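Local coordinates for protein HTH-type transcriptional regulator TreR (Bacillus subtilis, PDB 2OGG) that represses the trePA trehalose operon and binds trehalose-6-phosphate, the crystallised piece being its effector-binding domain, at residues I41-K55 with T100-Y112. Residues are numbered along the deposited sequence; the frame is centred on the assembly and turned at random.
With SO4 (sulfate ion), chain C.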
loop_
_atom_site.group_PDB
_atom_site.type_symbol
_atom_site.label_atom_id
_atom_site.label_comp_id
_atom_site.label_asym_id
_atom_site.label_seq_id
_atom_site.Cartn_x
_atom_site.Cartn_y
_atom_site.Cartn_z
ATOM N N ILE A 41 -11.052 -14.711 -22.124
ATOM C CA ILE A 41 -10.112 -15.712 -21.678
ATOM C C ILE A 41 -8.911 -15.758 -22.615
ATOM O O ILE A 41 -9.044 -16.014 -23.820
ATOM C CB ILE A 41 -10.789 -17.072 -21.518
ATOM C CG1 ILE A 41 -11.776 -17.040 -20.349
ATOM C CG2 ILE A 41 -9.771 -18.184 -21.320
ATOM C CD1 ILE A 41 -12.622 -18.287 -20.282
ATOM N N ARG A 42 -7.733 -15.528 -22.054
ATOM C CA ARG A 42 -6.503 -15.424 -22.849
ATOM C C ARG A 42 -5.421 -16.304 -22.287
ATOM O O ARG A 42 -5.303 -16.430 -21.068
ATOM C CB ARG A 42 -5.984 -13.997 -22.810
ATOM C CG ARG A 42 -6.873 -13.041 -23.514
ATOM C CD ARG A 42 -6.452 -11.596 -23.319
ATOM N NE ARG A 42 -6.680 -11.101 -21.964
ATOM C CZ ARG A 42 -6.105 -9.988 -21.500
ATOM N NH1 ARG A 42 -5.169 -9.373 -22.232
ATOM N NH2 ARG A 42 -6.290 -9.622 -20.242
ATOM N N SER A 43 -4.471 -16.652 -23.137
ATOM C CA SER A 43 -3.273 -17.321 -22.664
ATOM C C SER A 43 -2.094 -16.487 -23.092
ATOM O O SER A 43 -2.205 -15.737 -24.062
ATOM C CB SER A 43 -3.163 -18.739 -23.253
ATOM O OG SER A 43 -2.649 -18.728 -24.568
ATOM N N ARG A 44 -1.000 -16.556 -22.330
ATOM C CA ARG A 44 0.214 -15.819 -22.654
ATOM C C ARG A 44 1.306 -16.806 -23.030
ATOM O O ARG A 44 1.654 -17.667 -22.234
ATOM C CB ARG A 44 0.705 -15.023 -21.444
ATOM C CG ARG A 44 -0.350 -14.286 -20.679
ATOM C CD ARG A 44 -0.706 -13.001 -21.389
ATOM N NE ARG A 44 -1.743 -12.281 -20.659
ATOM C CZ ARG A 44 -2.019 -10.994 -20.829
ATOM N NH1 ARG A 44 -1.344 -10.279 -21.723
ATOM N NH2 ARG A 44 -2.969 -10.419 -20.104
ATOM N N LYS A 45 1.998 -16.529 -24.127
ATOM C CA LYS A 45 3.049 -17.410 -24.615
ATOM C C LYS A 45 4.382 -16.708 -24.383
ATOM O O LYS A 45 4.645 -15.649 -24.963
ATOM C CB LYS A 45 2.826 -17.712 -26.111
ATOM C CG LYS A 45 3.841 -18.643 -26.780
ATOM C CD LYS A 45 3.417 -18.917 -28.219
ATOM C CE LYS A 45 4.593 -19.300 -29.117
ATOM N NZ LYS A 45 4.255 -19.148 -30.569
ATOM N N ILE A 46 5.089 -17.155 -23.352
ATOM C CA ILE A 46 6.377 -16.572 -22.996
ATOM C C ILE A 46 7.431 -17.471 -23.590
ATOM O O ILE A 46 7.694 -18.565 -23.096
ATOM C CB ILE A 46 6.517 -16.426 -21.472
ATOM C CG1 ILE A 46 5.358 -15.546 -20.953
ATOM C CG2 ILE A 46 7.925 -15.907 -21.099
ATOM C CD1 ILE A 46 5.248 -15.418 -19.448
ATOM N N ASP A 47 7.883 -17.066 -24.770
ATOM C CA ASP A 47 8.415 -18.005 -25.737
ATOM C C ASP A 47 9.311 -19.098 -25.159
ATOM O O ASP A 47 10.019 -18.890 -24.172
ATOM C CB ASP A 47 8.983 -17.305 -26.989
ATOM C CG ASP A 47 7.878 -16.826 -27.966
ATOM O OD1 ASP A 47 8.099 -16.921 -29.203
ATOM O OD2 ASP A 47 6.800 -16.355 -27.506
ATOM N N GLY A 48 9.037 -20.313 -25.616
ATOM C CA GLY A 48 7.983 -20.492 -26.609
ATOM C C GLY A 48 6.788 -21.261 -26.085
ATOM O O GLY A 48 6.247 -22.125 -26.771
ATOM N N GLU A 49 6.334 -20.916 -24.888
ATOM C CA GLU A 49 5.338 -21.738 -24.219
ATOM C C GLU A 49 4.168 -20.935 -23.735
ATOM O O GLU A 49 4.336 -19.813 -23.265
ATOM C CB GLU A 49 5.962 -22.463 -23.033
ATOM C CG GLU A 49 7.091 -23.399 -23.402
ATOM C CD GLU A 49 7.519 -24.251 -22.232
ATOM O OE1 GLU A 49 7.933 -23.679 -21.203
ATOM O OE2 GLU A 49 7.400 -25.492 -22.325
ATOM N N HIS A 50 2.995 -21.562 -23.758
ATOM C CA HIS A 50 1.785 -20.994 -23.156
ATOM C C HIS A 50 1.772 -21.349 -21.677
ATOM O O HIS A 50 1.657 -22.530 -21.303
ATOM C CB HIS A 50 0.540 -21.564 -23.825
ATOM C CG HIS A 50 0.407 -21.185 -25.264
ATOM N ND1 HIS A 50 -0.155 -19.991 -25.669
ATOM C CD2 HIS A 50 0.810 -21.817 -26.391
ATOM C CE1 HIS A 50 -0.106 -19.914 -26.986
ATOM N NE2 HIS A 50 0.464 -21.013 -27.448
ATOM N N VAL A 51 1.867 -20.332 -20.830
ATOM C CA VAL A 51 2.130 -20.599 -19.436
ATOM C C VAL A 51 1.230 -19.908 -18.426
ATOM O O VAL A 51 1.256 -20.265 -17.252
ATOM C CB VAL A 51 3.591 -20.384 -19.104
ATOM C CG1 VAL A 51 4.440 -21.277 -19.972
ATOM C CG2 VAL A 51 3.957 -18.945 -19.339
ATOM N N ILE A 52 0.523 -18.859 -18.854
ATOM C CA ILE A 52 -0.431 -18.178 -18.001
ATOM C C ILE A 52 -1.806 -18.183 -18.654
ATOM O O ILE A 52 -1.934 -17.952 -19.861
ATOM C CB ILE A 52 -0.010 -16.719 -17.715
ATOM C CG1 ILE A 52 1.311 -16.696 -16.951
ATOM C CG2 ILE A 52 -1.077 -16.014 -16.853
ATOM C CD1 ILE A 52 2.270 -15.625 -17.422
ATOM N N LEU A 53 -2.845 -18.389 -17.860
ATOM C CA LEU A 53 -4.188 -18.275 -18.403
ATOM C C LEU A 53 -4.902 -17.153 -17.688
ATOM O O LEU A 53 -4.912 -17.121 -16.462
ATOM C CB LEU A 53 -4.956 -19.582 -18.271
ATOM C CG LEU A 53 -6.300 -19.454 -18.973
ATOM C CD1 LEU A 53 -6.114 -19.616 -20.472
ATOM C CD2 LEU A 53 -7.376 -20.391 -18.389
ATOM N N ASP A 54 -5.270 -16.115 -18.437
ATOM C CA ASP A 54 -5.868 -14.914 -17.850
ATOM C C ASP A 54 -7.363 -14.861 -18.140
ATOM O O ASP A 54 -7.777 -14.886 -19.297
ATOM C CB ASP A 54 -5.198 -13.672 -18.416
ATOM C CG ASP A 54 -3.879 -13.350 -17.719
ATOM O OD1 ASP A 54 -3.831 -13.485 -16.473
ATOM O OD2 ASP A 54 -2.921 -12.868 -18.391
ATOM N N LYS A 55 -8.177 -14.902 -17.099
ATOM C CA LYS A 55 -9.634 -14.768 -17.275
ATOM C C LYS A 55 -10.149 -13.443 -16.713
ATOM O O LYS A 55 -9.863 -13.106 -15.565
ATOM C CB LYS A 55 -10.335 -15.964 -16.630
ATOM C CG LYS A 55 -9.857 -17.291 -17.226
ATOM C CD LYS A 55 -10.161 -18.507 -16.355
ATOM C CE LYS A 55 -11.650 -18.830 -16.387
ATOM N NZ LYS A 55 -11.954 -20.185 -15.877
ATOM N N THR A 100 -6.826 -27.689 -13.893
ATOM C CA THR A 100 -8.152 -28.109 -14.335
ATOM C C THR A 100 -8.061 -28.570 -15.786
ATOM O O THR A 100 -7.047 -28.339 -16.442
ATOM C CB THR A 100 -9.078 -26.896 -14.314
ATOM O OG1 THR A 100 -8.518 -25.914 -15.175
ATOM C CG2 THR A 100 -9.195 -26.319 -12.895
ATOM N N ASP A 101 -9.163 -29.069 -16.341
ATOM C CA ASP A 101 -9.150 -29.469 -17.750
ATOM C C ASP A 101 -8.892 -28.266 -18.672
ATOM O O ASP A 101 -8.009 -28.306 -19.524
ATOM C CB ASP A 101 -10.428 -30.220 -18.135
ATOM C CG ASP A 101 -10.744 -31.353 -17.173
ATOM O OD1 ASP A 101 -10.832 -31.072 -15.962
ATOM O OD2 ASP A 101 -10.878 -32.524 -17.608
ATOM N N GLU A 102 -9.501 -27.133 -18.357
ATOM C CA GLU A 102 -9.292 -25.940 -19.157
ATOM C C GLU A 102 -7.810 -25.539 -19.223
ATOM O O GLU A 102 -7.289 -25.188 -20.290
ATOM C CB GLU A 102 -10.146 -24.803 -18.621
ATOM C CG GLU A 102 -10.025 -23.534 -19.424
ATOM C CD GLU A 102 -10.721 -22.387 -18.743
ATOM O OE1 GLU A 102 -10.440 -22.178 -17.540
ATOM O OE2 GLU A 102 -11.623 -21.777 -19.370
ATOM N N ASP A 103 -7.130 -25.657 -18.086
ATOM C CA ASP A 103 -5.682 -25.428 -17.987
ATOM C C ASP A 103 -4.841 -26.348 -18.911
ATOM O O ASP A 103 -3.795 -25.952 -19.414
ATOM C CB ASP A 103 -5.219 -25.598 -16.524
ATOM C CG ASP A 103 -5.707 -24.464 -15.601
ATOM O OD1 ASP A 103 -6.203 -23.438 -16.118
ATOM O OD2 ASP A 103 -5.570 -24.593 -14.357
ATOM N N ARG A 104 -5.243 -27.594 -19.076
ATOM C CA ARG A 104 -4.408 -28.514 -19.824
ATOM C C ARG A 104 -4.637 -28.427 -21.326
ATOM O O ARG A 104 -3.729 -28.684 -22.119
ATOM C CB ARG A 104 -4.597 -29.935 -19.313
ATOM C CG ARG A 104 -4.306 -30.056 -17.837
ATOM C CD ARG A 104 -4.387 -31.490 -17.369
ATOM N NE ARG A 104 -3.126 -31.867 -16.740
ATOM C CZ ARG A 104 -2.897 -31.857 -15.430
ATOM N NH1 ARG A 104 -3.893 -31.636 -14.575
ATOM N NH2 ARG A 104 -1.677 -32.141 -14.979
ATOM N N GLU A 105 -5.834 -28.007 -21.717
ATOM C CA GLU A 105 -6.129 -27.801 -23.130
ATOM C C GLU A 105 -5.343 -26.613 -23.639
ATOM O O GLU A 105 -4.734 -26.679 -24.698
ATOM C CB GLU A 105 -7.605 -27.499 -23.335
ATOM C CG GLU A 105 -8.493 -28.692 -23.410
ATOM C CD GLU A 105 -9.775 -28.340 -24.103
ATOM O OE1 GLU A 105 -10.012 -27.119 -24.279
ATOM O OE2 GLU A 105 -10.460 -29.267 -24.597
ATOM N N LEU A 106 -5.311 -25.546 -22.848
ATOM C CA LEU A 106 -4.821 -24.277 -23.342
ATOM C C LEU A 106 -3.358 -23.970 -23.022
ATOM O O LEU A 106 -2.753 -23.126 -23.676
ATOM C CB LEU A 106 -5.748 -23.127 -22.893
ATOM C CG LEU A 106 -7.252 -23.309 -23.148
ATOM C CD1 LEU A 106 -8.045 -22.087 -22.751
ATOM C CD2 LEU A 106 -7.549 -23.675 -24.598
ATOM N N LEU A 107 -2.793 -24.587 -21.991
ATOM C CA LEU A 107 -1.391 -24.282 -21.648
ATOM C C LEU A 107 -0.473 -25.486 -21.798
ATOM O O LEU A 107 -0.921 -26.626 -21.775
ATOM C CB LEU A 107 -1.258 -23.703 -20.233
ATOM C CG LEU A 107 -2.209 -22.585 -19.799
ATOM C CD1 LEU A 107 -2.117 -22.396 -18.294
ATOM C CD2 LEU A 107 -1.903 -21.263 -20.528
ATOM N N ASP A 108 0.809 -25.225 -22.022
ATOM C CA ASP A 108 1.796 -26.289 -22.055
ATOM C C ASP A 108 2.194 -26.618 -20.613
ATOM O O ASP A 108 3.075 -25.980 -20.041
ATOM C CB ASP A 108 3.016 -25.846 -22.872
ATOM C CG ASP A 108 2.635 -25.191 -24.202
ATOM O OD1 ASP A 108 1.783 -25.746 -24.924
ATOM O OD2 ASP A 108 3.238 -24.156 -24.559
ATOM N N LEU A 109 1.536 -27.604 -20.012
ATOM C CA LEU A 109 1.757 -27.885 -18.596
ATOM C C LEU A 109 2.803 -28.937 -18.258
ATOM O O LEU A 109 3.069 -29.188 -17.082
ATOM C CB LEU A 109 0.439 -28.140 -17.870
ATOM C CG LEU A 109 -0.433 -26.881 -17.770
ATOM C CD1 LEU A 109 -1.818 -27.208 -17.278
ATOM C CD2 LEU A 109 0.194 -25.793 -16.872
ATOM N N ARG A 110 3.522 -29.414 -19.269
ATOM C CA ARG A 110 4.597 -30.390 -19.047
ATOM C C ARG A 110 4.181 -31.457 -18.030
ATOM O O ARG A 110 3.106 -32.052 -18.130
ATOM C CB ARG A 110 5.846 -29.690 -18.501
ATOM C CG ARG A 110 6.493 -28.646 -19.401
ATOM C CD ARG A 110 7.717 -28.069 -18.682
ATOM N NE ARG A 110 8.453 -27.075 -19.461
ATOM C CZ ARG A 110 9.671 -27.266 -19.957
ATOM N NH1 ARG A 110 10.284 -28.435 -19.802
ATOM N NH2 ARG A 110 10.276 -26.290 -20.619
ATOM N N GLY A 111 5.061 -31.695 -17.058
ATOM C CA GLY A 111 4.751 -32.541 -15.911
ATOM C C GLY A 111 4.402 -31.687 -14.704
ATOM O O GLY A 111 5.051 -31.773 -13.667
ATOM N N TYR A 112 3.506 -30.729 -14.904
ATOM C CA TYR A 112 3.027 -29.892 -13.812
ATOM C C TYR A 112 1.618 -30.272 -13.341
ATOM O O TYR A 112 0.801 -30.715 -14.138
ATOM C CB TYR A 112 3.117 -28.419 -14.198
ATOM C CG TYR A 112 4.481 -27.820 -13.921
ATOM C CD1 TYR A 112 4.913 -27.620 -12.608
ATOM C CD2 TYR A 112 5.354 -27.493 -14.962
ATOM C CE1 TYR A 112 6.153 -27.056 -12.335
ATOM C CE2 TYR A 112 6.595 -26.920 -14.702
ATOM C CZ TYR A 112 6.990 -26.706 -13.382
ATOM O OH TYR A 112 8.219 -26.148 -13.095
HETATM S S SO4 C . -3.968 -6.819 -19.352
HETATM O O1 SO4 C . -4.833 -6.998 -18.195
HETATM O O2 SO4 C . -3.512 -5.447 -19.460
HETATM O O3 SO4 C . -2.751 -7.604 -19.255
HETATM O O4 SO4 C . -4.768 -7.185 -20.505
#
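Leu53 meets Leu106 and Leu107 where the short helix 101-106 lies against one face of the hairpin formed by strands 37-46 and 49-59; leucines fill the middle of this helix-hairpin contact and ion pairs lie at its ends. Packing is tightest round Leu107: its CB lies 3.3 Å from His50 O, CD2 reaches over toward Ile52 O and Ser43 CB, and CD1 touches Leu53 CB. Leu53, with CG anti to the backbone N (chi1 -174°), spreads its two methyls, CD1 lying 3.9 Å from Leu106 CD1 while CD2 lies 3.6 Å from Glu102 OE1. Just past the helix two hydrogen bonds join His50 and Asp108: Asp108 N donates to His50 O (2.9 Å), and His50 N donates to Asp108 OD2 (2.7 Å), approaching from above the carboxylate plane. This is part of the UTRA effector-binding domain, in which the helix lies in the connection between strands 87-98 and 114-124 of the six-stranded antiparallel sheet; at the helix start, Thr100 and Asp103 form a capping box, and Asp103 also pairs with Arg136. Lys55, bent at chi3 (73°), and Glu102 approach from opposite directions, NZ using the syn lone pair of OE1 at 3.0 Å. The contact is looser toward the exposed hairpin turn. There the Arg110 guanidinium stands nearly perpendicular to the Glu49 carboxylate (87°). Their salt bridge is long, Arg110 NE and NH2 both lying 3.4 Å from Glu49 OE2, while Glu49 OE1 is claimed by Arg138. On the far side of the hairpin, Arg42 and Arg44 hold a sulfate ion.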